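Local coordinates for pseudoazurin (Methylobacterium extorquens, PDB 1PMY), which binds one copper ion in a cupredoxin fold and probably serves as a periplasmic electron carrier, at residues K109-Q112 with K113-P117. Residues are numbered along the deposited sequence; the frame is centred on the assembly and turned at random.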
loop_
_atom_site.group_PDB
_atom_site.type_symbol
_atom_site.label_atom_id
_atom_site.label_comp_id
_atom_site.label_asym_id
_atom_site.label_seq_id
_atom_site.Cartn_x
_atom_site.Cartn_y
_atom_site.Cartn_z
ATOM N N LYS A 109 6.592 13.214 -8.743
ATOM C CA LYS A 109 7.687 13.556 -7.876
ATOM C C LYS A 109 7.422 13.300 -6.395
ATOM O O LYS A 109 8.209 12.622 -5.697
ATOM C CB LYS A 109 8.198 14.979 -8.108
ATOM C CG LYS A 109 9.547 15.184 -7.401
ATOM C CD LYS A 109 10.027 16.608 -7.431
ATOM C CE LYS A 109 11.515 16.805 -7.648
ATOM N NZ LYS A 109 12.358 15.719 -7.068
ATOM N N LEU A 110 6.324 13.830 -5.930
ATOM C CA LEU A 110 5.837 13.754 -4.549
ATOM C C LEU A 110 5.582 12.361 -4.095
ATOM O O LEU A 110 6.090 11.972 -2.990
ATOM C CB LEU A 110 4.836 14.858 -4.421
ATOM C CG LEU A 110 3.563 14.913 -3.737
ATOM C CD1 LEU A 110 3.386 14.114 -2.458
ATOM C CD2 LEU A 110 3.275 16.426 -3.472
ATOM N N THR A 111 4.941 11.527 -4.900
ATOM C CA THR A 111 4.664 10.120 -4.572
ATOM C C THR A 111 5.987 9.346 -4.601
ATOM O O THR A 111 6.201 8.475 -3.747
ATOM C CB THR A 111 3.632 9.433 -5.536
ATOM O OG1 THR A 111 2.381 10.275 -5.352
ATOM C CG2 THR A 111 3.282 8.007 -5.262
ATOM N N GLN A 112 6.830 9.621 -5.575
ATOM C CA GLN A 112 8.117 8.931 -5.743
ATOM C C GLN A 112 8.971 9.115 -4.452
ATOM O O GLN A 112 9.624 8.168 -3.973
ATOM C CB GLN A 112 8.950 9.392 -6.952
ATOM C CG GLN A 112 10.118 8.457 -7.303
ATOM C CD GLN A 112 9.735 7.013 -7.537
ATOM O OE1 GLN A 112 8.950 6.632 -8.423
ATOM N NE2 GLN A 112 10.107 6.061 -6.692
ATOM N N LYS A 113 8.914 10.344 -3.975
ATOM C CA LYS A 113 9.754 10.697 -2.820
ATOM C C LYS A 113 9.296 9.968 -1.594
ATOM O O LYS A 113 10.133 9.815 -0.632
ATOM C CB LYS A 113 9.887 12.197 -2.626
ATOM C CG LYS A 113 10.554 12.968 -3.752
ATOM C CD LYS A 113 11.592 12.182 -4.496
ATOM C CE LYS A 113 12.894 12.028 -3.745
ATOM N NZ LYS A 113 14.024 12.462 -4.708
ATOM N N ARG A 114 8.031 9.658 -1.580
ATOM C CA ARG A 114 7.477 8.895 -0.436
ATOM C C ARG A 114 7.852 7.449 -0.521
ATOM O O ARG A 114 8.069 6.797 0.518
ATOM C CB ARG A 114 5.957 9.092 -0.380
ATOM C CG ARG A 114 5.712 10.423 0.383
ATOM C CD ARG A 114 4.265 10.465 0.746
ATOM N NE ARG A 114 3.990 11.792 1.346
ATOM C CZ ARG A 114 2.745 12.109 1.701
ATOM N NH1 ARG A 114 1.693 11.292 1.495
ATOM N NH2 ARG A 114 2.614 13.242 2.385
ATOM N N LEU A 115 7.846 6.884 -1.750
ATOM C CA LEU A 115 8.172 5.466 -1.909
ATOM C C LEU A 115 9.640 5.151 -1.701
ATOM O O LEU A 115 9.966 4.032 -1.272
ATOM C CB LEU A 115 7.772 4.945 -3.319
ATOM C CG LEU A 115 6.291 4.805 -3.545
ATOM C CD1 LEU A 115 6.015 4.570 -5.007
ATOM C CD2 LEU A 115 5.758 3.657 -2.691
ATOM N N ASP A 116 10.499 6.124 -2.094
ATOM C CA ASP A 116 11.939 5.869 -1.988
ATOM C C ASP A 116 12.462 5.247 -0.721
ATOM O O ASP A 116 13.251 4.276 -0.707
ATOM C CB ASP A 116 12.753 7.092 -2.418
ATOM C CG ASP A 116 12.710 7.290 -3.911
ATOM O OD1 ASP A 116 12.306 6.374 -4.627
ATOM O OD2 ASP A 116 13.033 8.411 -4.357
ATOM N N PRO A 117 12.105 5.851 0.415
ATOM C CA PRO A 117 12.559 5.364 1.713
ATOM C C PRO A 117 11.897 4.061 2.110
ATOM O O PRO A 117 12.611 3.300 2.804
ATOM C CB PRO A 117 12.412 6.495 2.662
ATOM C CG PRO A 117 11.834 7.615 1.881
ATOM C CD PRO A 117 11.350 7.094 0.537
#
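Gln112 and Asp116 form an i to i+4 side-chain hydrogen bond on the C-terminal helix 109-120, which packs against the beta-sandwich of this cupredoxin. Gln112 NE2 gives a nearly straight hydrogen bond to Asp116 OD1 (3.0 Å, 166° at the hydrogen). It reaches OD1 on its syn side, 34° out of the carboxylate plane, while OD1 itself lies close to the plane of the amide. The reach depends on a bend: CG of Gln112 leaves anti to the backbone N, and the chain then turns at chi2 (55°), bringing NE2 forward along the helix. The other end of the amide, OE1, takes a weak hydrogen bond from His107 ND1, so both polar atoms of the amide have a partner. The same pair is also joined through the backbone, Asp116 N donating to Gln112 O at 2.9 Å; one residue earlier Leu115 N donates to Thr111 O at 3.0 Å. The buried face of the helix carries Thr111 and Leu115, both resting on Val87 of strand 87-92. Arg114 extends toward the copper end of the fold, its side chain about 5 Å from that of the copper ligand Met86; NH2 hydrogen-bonds to Met15 O and NH1 to Met16 O. Leu110 CD1 lies over one face of that guanidinium, 4.5 Å from Arg114 NE. Along another side of the helix, the first torsion of Lys113 puts CG beside its own backbone N, 3.1 Å from Lys109 O, before the bent chain leads its ammonium end away.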